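Local coordinates for protein cystalysin (Treponema denticola, PDB 1C7N) that belongs to the pyridoxal-5'-phosphate-dependent proteins of the class I and II aminotransferase family and binds that cofactor as a two-chain assembly, at residues 1-9 with 43-51; 313-321 with 329-337. One frame throughout, in Å; residues are numbered along the deposited sequence.

Contact 1: residues 1-9 with 43-51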
ATOM      1  N   MET A   1     -28.430  14.467   3.480  1.00 24.16           N
ATOM      2  CA  MET A   1     -28.258  13.024   3.152  1.00 23.95           C
ATOM      3  C   MET A   1     -28.954  12.151   4.192  1.00 24.06           C
ATOM      4  O   MET A   1     -28.987  12.490   5.373  1.00 23.67           O
ATOM      5  CB  MET A   1     -26.769  12.674   3.121  1.00 24.58           C
ATOM      6  CG  MET A   1     -26.453  11.326   2.499  1.00 25.10           C
ATOM      7  SD  MET A   1     -26.827  11.302   0.736  1.00 26.21           S
ATOM      8  CE  MET A   1     -25.332  12.020   0.060  1.00 25.69           C
ATOM      9  N   ILE A   2     -29.521  11.031   3.752  1.00 23.24           N
ATOM     10  CA  ILE A   2     -30.176  10.119   4.680  1.00 23.46           C
ATOM     11  C   ILE A   2     -29.202   8.966   4.880  1.00 22.61           C
ATOM     12  O   ILE A   2     -28.654   8.445   3.916  1.00 23.09           O
ATOM     13  CB  ILE A   2     -31.513   9.600   4.115  1.00 24.56           C
ATOM     14  CG1 ILE A   2     -32.452  10.784   3.852  1.00 25.20           C
ATOM     15  CG2 ILE A   2     -32.159   8.644   5.107  1.00 24.25           C
ATOM     16  CD1 ILE A   2     -33.810  10.385   3.340  1.00 27.69           C
ATOM     17  N   TYR A   3     -28.979   8.577   6.130  1.00 21.69           N
ATOM     18  CA  TYR A   3     -28.030   7.511   6.429  1.00 20.07           C
ATOM     19  C   TYR A   3     -28.686   6.196   6.831  1.00 19.71           C
ATOM     20  O   TYR A   3     -29.793   6.181   7.369  1.00 20.23           O
ATOM     21  CB  TYR A   3     -27.068   7.991   7.519  1.00 20.12           C
ATOM     22  CG  TYR A   3     -26.377   9.288   7.150  1.00 19.57           C
ATOM     23  CD1 TYR A   3     -26.508  10.422   7.949  1.00 19.37           C
ATOM     24  CD2 TYR A   3     -25.631   9.391   5.970  1.00 19.36           C
ATOM     25  CE1 TYR A   3     -25.917  11.634   7.579  1.00 19.82           C
ATOM     26  CE2 TYR A   3     -25.039  10.591   5.594  1.00 18.83           C
ATOM     27  CZ  TYR A   3     -25.187  11.710   6.398  1.00 19.83           C
ATOM     28  OH  TYR A   3     -24.629  12.905   6.004  1.00 18.99           O
ATOM     29  N   ASP A   4     -27.985   5.093   6.576  1.00 18.06           N
ATOM     30  CA  ASP A   4     -28.506   3.766   6.882  1.00 16.63           C
ATOM     31  C   ASP A   4     -27.621   2.962   7.831  1.00 16.38           C
ATOM     32  O   ASP A   4     -26.518   2.555   7.466  1.00 16.19           O
ATOM     33  CB  ASP A   4     -28.694   2.985   5.576  1.00 16.70           C
ATOM     34  CG  ASP A   4     -29.249   1.584   5.794  1.00 16.27           C
ATOM     35  OD1 ASP A   4     -29.302   1.111   6.952  1.00 15.43           O
ATOM     36  OD2 ASP A   4     -29.623   0.948   4.792  1.00 16.53           O
ATOM     37  N   PHE A   5     -28.107   2.739   9.050  1.00 15.34           N
ATOM     38  CA  PHE A   5     -27.372   1.950  10.039  1.00 14.89           C
ATOM     39  C   PHE A   5     -28.280   0.813  10.488  1.00 14.15           C
ATOM     40  O   PHE A   5     -28.062   0.195  11.535  1.00 14.18           O
ATOM     41  CB  PHE A   5     -26.992   2.798  11.259  1.00 14.12           C
ATOM     42  CG  PHE A   5     -26.093   3.962  10.943  1.00 13.74           C
ATOM     43  CD1 PHE A   5     -26.620   5.240  10.763  1.00 13.44           C
ATOM     44  CD2 PHE A   5     -24.718   3.785  10.837  1.00 13.75           C
ATOM     45  CE1 PHE A   5     -25.789   6.322  10.485  1.00 13.14           C
ATOM     46  CE2 PHE A   5     -23.878   4.862  10.557  1.00 14.19           C
ATOM     47  CZ  PHE A   5     -24.417   6.133  10.383  1.00 13.16           C
ATOM     48  N   THR A   6     -29.297   0.536   9.676  1.00 13.65           N
ATOM     49  CA  THR A   6     -30.268  -0.493   9.997  1.00 12.97           C
ATOM     50  C   THR A   6     -30.315  -1.702   9.064  1.00 12.64           C
ATOM     51  O   THR A   6     -30.698  -2.788   9.485  1.00 11.89           O
ATOM     52  CB  THR A   6     -31.674   0.118  10.065  1.00 14.09           C
ATOM     53  OG1 THR A   6     -31.972   0.755   8.818  1.00 15.59           O
ATOM     54  CG2 THR A   6     -31.752   1.150  11.185  1.00 13.83           C
ATOM     55  N   THR A   7     -29.950  -1.525   7.800  1.00 12.22           N
ATOM     56  CA  THR A   7     -29.980  -2.642   6.866  1.00 12.35           C
ATOM     57  C   THR A   7     -28.973  -3.714   7.256  1.00 12.73           C
ATOM     58  O   THR A   7     -27.793  -3.424   7.446  1.00 12.43           O
ATOM     59  CB  THR A   7     -29.644  -2.201   5.428  1.00 14.01           C
ATOM     60  OG1 THR A   7     -30.636  -1.280   4.958  1.00 12.78           O
ATOM     61  CG2 THR A   7     -29.596  -3.417   4.502  1.00 14.56           C
ATOM     62  N   LYS A   8     -29.440  -4.952   7.365  1.00 13.43           N
ATOM     63  CA  LYS A   8     -28.566  -6.067   7.702  1.00 14.84           C
ATOM     64  C   LYS A   8     -27.899  -6.534   6.412  1.00 15.85           C
ATOM     65  O   LYS A   8     -28.551  -7.109   5.540  1.00 15.90           O
ATOM     66  CB  LYS A   8     -29.377  -7.215   8.314  1.00 14.90           C
ATOM     67  CG  LYS A   8     -28.537  -8.398   8.768  1.00 15.30           C
ATOM     68  CD  LYS A   8     -29.394  -9.506   9.378  1.00 15.86           C
ATOM     69  CE  LYS A   8     -28.514 -10.655   9.861  1.00 15.31           C
ATOM     70  NZ  LYS A   8     -29.297 -11.799  10.397  1.00 16.48           N
ATOM     71  N   ILE A   9     -26.600  -6.284   6.290  1.00 16.23           N
ATOM     72  CA  ILE A   9     -25.867  -6.669   5.089  1.00 16.61           C
ATOM     73  C   ILE A   9     -25.141  -7.997   5.263  1.00 16.66           C
ATOM     74  O   ILE A   9     -24.985  -8.494   6.376  1.00 14.73           O
ATOM     75  CB  ILE A   9     -24.821  -5.593   4.702  1.00 17.88           C
ATOM     76  CG1 ILE A   9     -23.720  -5.530   5.763  1.00 17.44           C
ATOM     77  CG2 ILE A   9     -25.496  -4.235   4.569  1.00 17.23           C
ATOM     78  CD1 ILE A   9     -22.623  -4.524   5.465  1.00 17.75           C
ATOM     79  N   PHE A  43     -21.626  -1.752   8.311  1.00 10.65           N
ATOM     80  CA  PHE A  43     -22.458  -0.673   7.793  1.00 10.86           C
ATOM     81  C   PHE A  43     -21.928  -0.327   6.409  1.00 10.97           C
ATOM     82  O   PHE A  43     -20.734  -0.478   6.143  1.00 11.56           O
ATOM     83  CB  PHE A  43     -22.314   0.590   8.653  1.00 11.02           C
ATOM     84  CG  PHE A  43     -22.819   0.454  10.063  1.00 11.07           C
ATOM     85  CD1 PHE A  43     -22.079   0.972  11.123  1.00 11.32           C
ATOM     86  CD2 PHE A  43     -24.053  -0.128  10.330  1.00 11.38           C
ATOM     87  CE1 PHE A  43     -22.567   0.918  12.434  1.00 10.80           C
ATOM     88  CE2 PHE A  43     -24.549  -0.185  11.631  1.00 11.88           C
ATOM     89  CZ  PHE A  43     -23.805   0.340  12.684  1.00 10.86           C
ATOM     90  N   LYS A  44     -22.795   0.131   5.517  1.00 11.61           N
ATOM     91  CA  LYS A  44     -22.293   0.550   4.222  1.00 11.67           C
ATOM     92  C   LYS A  44     -21.522   1.837   4.543  1.00 11.78           C
ATOM     93  O   LYS A  44     -21.786   2.496   5.556  1.00 10.49           O
ATOM     94  CB  LYS A  44     -23.439   0.836   3.245  1.00 13.89           C
ATOM     95  CG  LYS A  44     -24.019  -0.409   2.554  1.00 16.41           C
ATOM     96  CD  LYS A  44     -22.938  -1.159   1.768  1.00 19.08           C
ATOM     97  CE  LYS A  44     -23.506  -1.936   0.573  1.00 22.02           C
ATOM     98  NZ  LYS A  44     -24.474  -3.009   0.943  1.00 23.09           N
ATOM     99  N   ASN A  45     -20.558   2.186   3.704  1.00 11.97           N
ATOM    100  CA  ASN A  45     -19.775   3.402   3.928  1.00 12.48           C
ATOM    101  C   ASN A  45     -20.648   4.647   3.766  1.00 12.66           C
ATOM    102  O   ASN A  45     -21.763   4.570   3.255  1.00 13.36           O
ATOM    103  CB  ASN A  45     -18.601   3.427   2.953  1.00 10.77           C
ATOM    104  CG  ASN A  45     -17.574   2.357   3.269  1.00 10.45           C
ATOM    105  OD1 ASN A  45     -16.764   2.513   4.186  1.00 12.84           O
ATOM    106  ND2 ASN A  45     -17.616   1.257   2.532  1.00  5.39           N
ATOM    107  N   PRO A  46     -20.157   5.810   4.215  1.00 13.36           N
ATOM    108  CA  PRO A  46     -20.949   7.037   4.088  1.00 12.96           C
ATOM    109  C   PRO A  46     -21.356   7.282   2.636  1.00 13.37           C
ATOM    110  O   PRO A  46     -20.544   7.142   1.725  1.00 11.98           O
ATOM    111  CB  PRO A  46     -20.000   8.115   4.602  1.00 13.40           C
ATOM    112  CG  PRO A  46     -19.151   7.377   5.585  1.00 14.31           C
ATOM    113  CD  PRO A  46     -18.868   6.080   4.877  1.00 12.82           C
ATOM    114  N   PRO A  47     -22.623   7.649   2.405  1.00 13.47           N
ATOM    115  CA  PRO A  47     -23.105   7.906   1.043  1.00 14.43           C
ATOM    116  C   PRO A  47     -22.253   8.951   0.313  1.00 13.83           C
ATOM    117  O   PRO A  47     -21.951   8.798  -0.871  1.00 13.96           O
ATOM    118  CB  PRO A  47     -24.541   8.377   1.268  1.00 15.77           C
ATOM    119  CG  PRO A  47     -24.935   7.673   2.539  1.00 15.87           C
ATOM    120  CD  PRO A  47     -23.701   7.828   3.391  1.00 15.21           C
ATOM    121  N   GLU A  48     -21.864  10.006   1.021  1.00 14.16           N
ATOM    122  CA  GLU A  48     -21.044  11.058   0.426  1.00 14.44           C
ATOM    123  C   GLU A  48     -19.728  10.492  -0.106  1.00 14.53           C
ATOM    124  O   GLU A  48     -19.263  10.889  -1.179  1.00 13.67           O
ATOM    125  CB  GLU A  48     -20.744  12.163   1.445  1.00 14.46           C
ATOM    126  CG  GLU A  48     -21.960  12.962   1.908  1.00 15.86           C
ATOM    127  CD  GLU A  48     -22.664  12.347   3.112  1.00 15.99           C
ATOM    128  OE1 GLU A  48     -23.579  12.998   3.655  1.00 15.30           O
ATOM    129  OE2 GLU A  48     -22.305  11.219   3.514  1.00 16.04           O
ATOM    130  N   LEU A  49     -19.125   9.574   0.646  1.00 13.27           N
ATOM    131  CA  LEU A  49     -17.868   8.965   0.218  1.00 13.38           C
ATOM    132  C   LEU A  49     -18.075   8.173  -1.064  1.00 13.55           C
ATOM    133  O   LEU A  49     -17.346   8.360  -2.042  1.00 13.16           O
ATOM    134  CB  LEU A  49     -17.304   8.035   1.304  1.00 13.38           C
ATOM    135  CG  LEU A  49     -16.030   7.277   0.903  1.00 12.82           C
ATOM    136  CD1 LEU A  49     -14.950   8.265   0.517  1.00 11.26           C
ATOM    137  CD2 LEU A  49     -15.547   6.396   2.054  1.00 13.36           C
ATOM    138  N   ILE A  50     -19.075   7.293  -1.063  1.00 13.48           N
ATOM    139  CA  ILE A  50     -19.360   6.478  -2.236  1.00 13.33           C
ATOM    140  C   ILE A  50     -19.663   7.361  -3.447  1.00 12.94           C
ATOM    141  O   ILE A  50     -19.083   7.174  -4.514  1.00 12.07           O
ATOM    142  CB  ILE A  50     -20.546   5.527  -1.970  1.00 14.25           C
ATOM    143  CG1 ILE A  50     -20.206   4.578  -0.816  1.00 14.99           C
ATOM    144  CG2 ILE A  50     -20.842   4.703  -3.205  1.00 13.93           C
ATOM    145  CD1 ILE A  50     -19.057   3.634  -1.119  1.00 14.50           C
ATOM    146  N   GLU A  51     -20.567   8.321  -3.287  1.00 12.56           N
ATOM    147  CA  GLU A  51     -20.907   9.221  -4.384  1.00 13.73           C
ATOM    148  C   GLU A  51     -19.679  10.047  -4.768  1.00 13.66           C
ATOM    149  O   GLU A  51     -19.445  10.325  -5.943  1.00 16.51           O
ATOM    150  CB  GLU A  51     -22.074  10.138  -3.980  1.00 12.97           C
ATOM    151  CG  GLU A  51     -23.341   9.364  -3.642  1.00 13.93           C
ATOM    152  CD  GLU A  51     -24.538  10.249  -3.343  1.00 16.44           C
ATOM    153  OE1 GLU A  51     -25.614   9.688  -3.040  1.00 17.46           O
ATOM    154  OE2 GLU A  51     -24.411  11.492  -3.413  1.00 16.60           O
TER
HETATM  155  O   HOH W   1     -23.977   3.593   6.619  1.00 12.67           O
HETATM  156  O   HOH W   2     -25.557   0.067   6.244  1.00 15.01           O

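Contact 2: residues 313-321 with 329-337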
ATOM      1  N   ASN A 313     -30.215 -10.810  31.834  1.00 18.00           N
ATOM      2  CA  ASN A 313     -30.190 -12.254  31.619  1.00 17.67           C
ATOM      3  C   ASN A 313     -29.088 -13.058  32.301  1.00 17.18           C
ATOM      4  O   ASN A 313     -29.328 -14.178  32.749  1.00 17.07           O
ATOM      5  CB  ASN A 313     -30.149 -12.524  30.114  1.00 17.93           C
ATOM      6  CG  ASN A 313     -31.347 -11.940  29.390  1.00 18.56           C
ATOM      7  OD1 ASN A 313     -32.453 -12.473  29.468  1.00 18.54           O
ATOM      8  ND2 ASN A 313     -31.135 -10.833  28.689  1.00 19.70           N
ATOM      9  N   HIS A 314     -27.882 -12.503  32.363  1.00 17.27           N
ATOM     10  CA  HIS A 314     -26.753 -13.193  32.978  1.00 16.33           C
ATOM     11  C   HIS A 314     -25.900 -12.157  33.698  1.00 16.61           C
ATOM     12  O   HIS A 314     -24.816 -11.803  33.240  1.00 17.10           O
ATOM     13  CB  HIS A 314     -25.950 -13.916  31.890  1.00 16.93           C
ATOM     14  CG  HIS A 314     -26.777 -14.858  31.073  1.00 15.81           C
ATOM     15  ND1 HIS A 314     -27.091 -16.132  31.497  1.00 15.57           N
ATOM     16  CD2 HIS A 314     -27.431 -14.681  29.901  1.00 15.41           C
ATOM     17  CE1 HIS A 314     -27.906 -16.697  30.623  1.00 15.40           C
ATOM     18  NE2 HIS A 314     -28.129 -15.837  29.645  1.00 15.51           N
ATOM     19  N   PRO A 315     -26.387 -11.672  34.857  1.00 16.81           N
ATOM     20  CA  PRO A 315     -25.788 -10.668  35.744  1.00 16.38           C
ATOM     21  C   PRO A 315     -24.321 -10.849  36.128  1.00 16.30           C
ATOM     22  O   PRO A 315     -23.635  -9.870  36.422  1.00 15.64           O
ATOM     23  CB  PRO A 315     -26.690 -10.717  36.980  1.00 17.13           C
ATOM     24  CG  PRO A 315     -27.981 -11.173  36.461  1.00 17.43           C
ATOM     25  CD  PRO A 315     -27.593 -12.243  35.484  1.00 17.13           C
ATOM     26  N   GLU A 316     -23.839 -12.089  36.142  1.00 16.85           N
ATOM     27  CA  GLU A 316     -22.455 -12.337  36.529  1.00 16.90           C
ATOM     28  C   GLU A 316     -21.463 -11.926  35.448  1.00 16.83           C
ATOM     29  O   GLU A 316     -20.272 -11.775  35.713  1.00 17.23           O
ATOM     30  CB  GLU A 316     -22.248 -13.815  36.904  1.00 18.90           C
ATOM     31  CG  GLU A 316     -22.227 -14.815  35.746  1.00 20.44           C
ATOM     32  CD  GLU A 316     -23.606 -15.180  35.227  1.00 22.61           C
ATOM     33  OE1 GLU A 316     -23.703 -16.168  34.465  1.00 23.02           O
ATOM     34  OE2 GLU A 316     -24.592 -14.490  35.568  1.00 24.62           O
ATOM     35  N   ILE A 317     -21.957 -11.752  34.231  1.00 16.33           N
ATOM     36  CA  ILE A 317     -21.113 -11.327  33.114  1.00 15.58           C
ATOM     37  C   ILE A 317     -21.256  -9.807  33.062  1.00 15.08           C
ATOM     38  O   ILE A 317     -22.369  -9.291  33.098  1.00 15.22           O
ATOM     39  CB  ILE A 317     -21.607 -11.945  31.798  1.00 14.91           C
ATOM     40  CG1 ILE A 317     -21.624 -13.470  31.925  1.00 14.80           C
ATOM     41  CG2 ILE A 317     -20.706 -11.513  30.646  1.00 15.09           C
ATOM     42  CD1 ILE A 317     -22.177 -14.186  30.716  1.00 15.84           C
ATOM     43  N   LYS A 318     -20.138  -9.093  32.987  1.00 16.42           N
ATOM     44  CA  LYS A 318     -20.175  -7.632  32.971  1.00 15.52           C
ATOM     45  C   LYS A 318     -19.748  -7.001  31.644  1.00 15.49           C
ATOM     46  O   LYS A 318     -18.688  -7.323  31.112  1.00 15.00           O
ATOM     47  CB  LYS A 318     -19.278  -7.082  34.083  1.00 16.97           C
ATOM     48  CG  LYS A 318     -19.540  -7.655  35.473  1.00 19.88           C
ATOM     49  CD  LYS A 318     -20.936  -7.319  35.958  1.00 21.60           C
ATOM     50  CE  LYS A 318     -21.093  -7.589  37.445  1.00 23.29           C
ATOM     51  NZ  LYS A 318     -20.784  -8.995  37.791  1.00 24.58           N
ATOM     52  N   ALA A 319     -20.576  -6.093  31.129  1.00 13.90           N
ATOM     53  CA  ALA A 319     -20.283  -5.383  29.888  1.00 14.11           C
ATOM     54  C   ALA A 319     -20.401  -3.886  30.178  1.00 14.18           C
ATOM     55  O   ALA A 319     -21.422  -3.265  29.889  1.00 14.09           O
ATOM     56  CB  ALA A 319     -21.271  -5.789  28.790  1.00 13.27           C
ATOM     57  N   PRO A 320     -19.356  -3.295  30.779  1.00 14.62           N
ATOM     58  CA  PRO A 320     -19.339  -1.867  31.114  1.00 14.36           C
ATOM     59  C   PRO A 320     -19.304  -0.988  29.867  1.00 13.99           C
ATOM     60  O   PRO A 320     -18.788  -1.394  28.823  1.00 12.95           O
ATOM     61  CB  PRO A 320     -18.055  -1.717  31.934  1.00 15.86           C
ATOM     62  CG  PRO A 320     -17.794  -3.105  32.457  1.00 18.24           C
ATOM     63  CD  PRO A 320     -18.155  -3.969  31.295  1.00 15.43           C
ATOM     64  N   LEU A 321     -19.842   0.220  29.976  1.00 13.04           N
ATOM     65  CA  LEU A 321     -19.817   1.138  28.845  1.00 13.40           C
ATOM     66  C   LEU A 321     -18.361   1.507  28.594  1.00 13.18           C
ATOM     67  O   LEU A 321     -17.539   1.464  29.506  1.00 13.63           O
ATOM     68  CB  LEU A 321     -20.627   2.402  29.158  1.00 13.22           C
ATOM     69  CG  LEU A 321     -22.104   2.200  29.511  1.00 13.55           C
ATOM     70  CD1 LEU A 321     -22.784   3.561  29.600  1.00 15.06           C
ATOM     71  CD2 LEU A 321     -22.791   1.336  28.455  1.00 13.91           C
ATOM     72  N   TRP A 329     -15.518  -4.252  25.851  1.00 10.98           N
ATOM     73  CA  TRP A 329     -14.793  -5.281  26.601  1.00 11.92           C
ATOM     74  C   TRP A 329     -15.732  -5.976  27.582  1.00 11.97           C
ATOM     75  O   TRP A 329     -16.129  -5.388  28.584  1.00 12.33           O
ATOM     76  CB  TRP A 329     -13.640  -4.600  27.351  1.00 12.22           C
ATOM     77  CG  TRP A 329     -12.479  -5.471  27.790  1.00 14.48           C
ATOM     78  CD1 TRP A 329     -11.907  -5.487  29.031  1.00 13.94           C
ATOM     79  CD2 TRP A 329     -11.666  -6.329  26.966  1.00 14.87           C
ATOM     80  NE1 TRP A 329     -10.788  -6.287  29.032  1.00 14.58           N
ATOM     81  CE2 TRP A 329     -10.616  -6.816  27.783  1.00 15.51           C
ATOM     82  CE3 TRP A 329     -11.718  -6.727  25.625  1.00 14.99           C
ATOM     83  CZ2 TRP A 329      -9.626  -7.681  27.296  1.00 14.69           C
ATOM     84  CZ3 TRP A 329     -10.735  -7.586  25.143  1.00 15.53           C
ATOM     85  CH2 TRP A 329      -9.702  -8.052  25.979  1.00 16.60           C
ATOM     86  N   ILE A 330     -16.071  -7.229  27.289  1.00 12.48           N
ATOM     87  CA  ILE A 330     -16.981  -7.997  28.131  1.00 12.36           C
ATOM     88  C   ILE A 330     -16.247  -8.986  29.026  1.00 13.08           C
ATOM     89  O   ILE A 330     -15.487  -9.828  28.554  1.00 13.50           O
ATOM     90  CB  ILE A 330     -18.000  -8.771  27.276  1.00 13.50           C
ATOM     91  CG1 ILE A 330     -18.677  -7.818  26.285  1.00 11.22           C
ATOM     92  CG2 ILE A 330     -19.063  -9.395  28.176  1.00 13.01           C
ATOM     93  CD1 ILE A 330     -19.523  -8.510  25.257  1.00 10.63           C
ATOM     94  N   ASP A 331     -16.510  -8.887  30.324  1.00 13.55           N
ATOM     95  CA  ASP A 331     -15.885  -9.744  31.326  1.00 14.32           C
ATOM     96  C   ASP A 331     -16.688 -11.022  31.579  1.00 13.69           C
ATOM     97  O   ASP A 331     -17.706 -10.998  32.269  1.00 13.07           O
ATOM     98  CB  ASP A 331     -15.730  -8.942  32.619  1.00 13.68           C
ATOM     99  CG  ASP A 331     -15.109  -9.743  33.744  1.00 15.27           C
ATOM    100  OD1 ASP A 331     -14.725 -10.911  33.524  1.00 15.65           O
ATOM    101  OD2 ASP A 331     -15.002  -9.186  34.855  1.00 16.80           O
ATOM    102  N   PHE A 332     -16.220 -12.137  31.019  1.00 13.46           N
ATOM    103  CA  PHE A 332     -16.889 -13.430  31.182  1.00 14.96           C
ATOM    104  C   PHE A 332     -16.228 -14.302  32.249  1.00 14.39           C
ATOM    105  O   PHE A 332     -16.577 -15.470  32.398  1.00 15.06           O
ATOM    106  CB  PHE A 332     -16.874 -14.226  29.870  1.00 15.04           C
ATOM    107  CG  PHE A 332     -17.928 -13.815  28.875  1.00 15.31           C
ATOM    108  CD1 PHE A 332     -17.723 -12.735  28.024  1.00 15.62           C
ATOM    109  CD2 PHE A 332     -19.114 -14.545  28.759  1.00 15.84           C
ATOM    110  CE1 PHE A 332     -18.682 -12.389  27.065  1.00 15.76           C
ATOM    111  CE2 PHE A 332     -20.078 -14.208  27.805  1.00 16.03           C
ATOM    112  CZ  PHE A 332     -19.860 -13.128  26.956  1.00 15.71           C
ATOM    113  N   ARG A 333     -15.277 -13.743  32.981  1.00 14.72           N
ATOM    114  CA  ARG A 333     -14.556 -14.504  33.997  1.00 15.64           C
ATOM    115  C   ARG A 333     -15.422 -15.295  34.980  1.00 15.73           C
ATOM    116  O   ARG A 333     -15.001 -16.345  35.471  1.00 15.69           O
ATOM    117  CB  ARG A 333     -13.606 -13.579  34.768  1.00 16.25           C
ATOM    118  CG  ARG A 333     -12.343 -13.227  33.994  1.00 15.65           C
ATOM    119  CD  ARG A 333     -11.453 -12.271  34.764  1.00 18.24           C
ATOM    120  NE  ARG A 333     -12.094 -10.972  34.946  1.00 18.88           N
ATOM    121  CZ  ARG A 333     -11.549  -9.961  35.613  1.00 20.43           C
ATOM    122  NH1 ARG A 333     -10.353 -10.099  36.167  1.00 21.15           N
ATOM    123  NH2 ARG A 333     -12.193  -8.811  35.715  1.00 21.22           N
ATOM    124  N   ALA A 334     -16.630 -14.814  35.257  1.00 16.69           N
ATOM    125  CA  ALA A 334     -17.513 -15.506  36.199  1.00 17.50           C
ATOM    126  C   ALA A 334     -18.013 -16.848  35.669  1.00 18.40           C
ATOM    127  O   ALA A 334     -18.592 -17.641  36.415  1.00 18.52           O
ATOM    128  CB  ALA A 334     -18.697 -14.616  36.564  1.00 17.78           C
ATOM    129  N   LEU A 335     -17.803 -17.100  34.380  1.00 18.29           N
ATOM    130  CA  LEU A 335     -18.224 -18.363  33.787  1.00 18.29           C
ATOM    131  C   LEU A 335     -17.271 -19.475  34.207  1.00 18.69           C
ATOM    132  O   LEU A 335     -17.584 -20.655  34.063  1.00 18.69           O
ATOM    133  CB  LEU A 335     -18.243 -18.274  32.257  1.00 20.39           C
ATOM    134  CG  LEU A 335     -19.423 -17.564  31.591  1.00 20.00           C
ATOM    135  CD1 LEU A 335     -19.290 -17.678  30.086  1.00 20.66           C
ATOM    136  CD2 LEU A 335     -20.725 -18.196  32.046  1.00 22.28           C
ATOM    137  N   LYS A 336     -16.109 -19.087  34.723  1.00 18.36           N
ATOM    138  CA  LYS A 336     -15.092 -20.038  35.157  1.00 19.81           C
ATOM    139  C   LYS A 336     -14.707 -21.001  34.029  1.00 20.55           C
ATOM    140  O   LYS A 336     -14.638 -22.217  34.231  1.00 20.47           O
ATOM    141  CB  LYS A 336     -15.582 -20.830  36.373  1.00 20.05           C
ATOM    142  CG  LYS A 336     -15.951 -19.979  37.583  1.00 21.44           C
ATOM    143  CD  LYS A 336     -14.786 -19.133  38.087  1.00 22.21           C
ATOM    144  CE  LYS A 336     -15.171 -18.395  39.365  1.00 23.99           C
ATOM    145  NZ  LYS A 336     -14.073 -17.529  39.889  1.00 25.91           N
ATOM    146  N   MET A 337     -14.469 -20.449  32.842  1.00 19.92           N
ATOM    147  CA  MET A 337     -14.066 -21.237  31.677  1.00 21.27           C
ATOM    148  C   MET A 337     -12.724 -20.691  31.193  1.00 20.64           C
ATOM    149  O   MET A 337     -12.606 -19.480  30.981  1.00 19.73           O
ATOM    150  CB  MET A 337     -15.087 -21.091  30.545  1.00 23.06           C
ATOM    151  CG  MET A 337     -16.405 -21.818  30.738  1.00 25.54           C
ATOM    152  SD  MET A 337     -17.529 -21.453  29.364  1.00 30.30           S
ATOM    153  CE  MET A 337     -16.763 -22.377  28.048  1.00 27.08           C
TER
HETATM  154  O   HOH W   3     -17.749 -12.194  34.680  1.00  9.54           O
HETATM  155  O   HOH W   4     -16.302  -2.602  28.335  1.00 10.71           O

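Contact 1: residues 1-9 with 43-51
Phe5 drives the edge of its ring into the face of Phe43, a T-shaped stack with planes at 89° and centroids 5.1 Å apart. The atom that makes the touch is Phe5 CD2, which sits over the centre of the Phe43 ring at almost equal distance from its carbons. This is the buried end of the contact. Trp291 of helix 289-313 also meets the Phe5 ring, and Cys295 and Val298 of the same helix pack against Phe5.

The close packing continues at Tyr3, which crosses Pro47 at about a right angle, its CD2 3.6 Å from Pro47 CD. The phenol edge also carries the direct hydrogen bond of the contact: Tyr3 OH donates to Glu48 OE1 at 2.6 Å, on the syn side and 16° out of the carboxylate plane. A bend at chi2 turns the Glu48 carboxylate toward the phenol. Its other oxygen, OE2, is buried here without a polar partner, which could raise the acid's pKa somewhat.

The outer side is looser. Met1, with CG anti to its backbone N (chi1 -167°) and the chain bent beyond, slides past Pro47, CG to CB 3.7 Å, and its CE ends 3.6 Å from Glu51 OE2, on an exposed residue early in helix 47-59. Between the backbones, water stands in for direct bonds. One molecule donates to Asp4 O and Lys44 O; a second donates to Asp4 O and accepts from Lys44 N. Asp4 OD1 is occupied within its own segment, accepting from Thr6 N and Thr7 N.

Pro46 takes the N-cap position and Pro47 begins the helix; the irregular N-terminal arm runs past the loop before helix 47-59 and the start of that helix, with an Asx turn at Asp4.

Contact 2: residues 313-321 with 329-337
The Phe332 ring has Ile317 CG2 over the centre of one face, 3.8 Å from the centroid and 7° off the ring normal, a nearly vertical CH-pi contact. Ile317 CD1 reaches the CE2 side of the same ring at 3.6 Å. Met342 and Met346 of helix 339-350 also pack against Phe332. A second flat group, the guanidinium of Arg333, has the Asp331 carboxylate at its edge: NE bonds to OD1 and NH2 to OD2, a side-on salt bridge. Both acceptors lie close to the guanidinium plane, yet the nitrogens stand well above the carboxylate plane, so the two groups are twisted against each other. The Trp329 indole leads away from 313-321; Phe367 stacks on it and its NE1 is hydrogen-bonded to Tyr149 OH.

Ile317 CG2 is anti to the backbone N while CG1 lies beside that N (chi1 -57°). CG2 thus touches both the ring and Ile330 CG2, 3.6 Å away, while CD1 reaches the rim of the ring. Ala319 CB continues this apolar side against Ile330 CG1.

The backbones meet in a single antiparallel bridge, the hydrogen-bonded pair Lys318 and Asp331. Asp331 N gives a 2.8 Å bond to Lys318 O, and Lys318 N returns a longer one of 3.2 Å to Asp331 O. The bridge lays the segment after helix 289-313 along an outermost strand, 327-331, of the small antiparallel sheet; on the strand's other side, Ile330 pairs with Glu368.

Past the bridge water fills in. One molecule lies within hydrogen-bonding distance of Glu316 O and Asp331 O and accepts from Ala334 N; another donates to both Pro320 O and Trp329 O. Asp331 OD1 also accepts from Arg333 N, closing an Asx turn that leads into the 3-10 segment, where Ala334 CB rests 3.6 Å from Glu316 CG.

Contact 1 is a surface contact, while contact 2 is partly buried; their centres lie 32 Å apart and their nearest atoms about 16 Å, so they do not touch. Helix 289-313 borders both: residues such as Trp291 and Val298 meet contact 1, Val306 and Phe310 meet contact 2. Across its segments contact 1 relies on rings, prolines and one phenol-carboxylate bond, whereas contact 2 pairs backbones at the edge of a sheet and buries isoleucine methyls against a ring. Both bridge backbone gaps with water. The 1-9/43-51 pair also reaches the second subunit; no other chain touches 313-321/329-337.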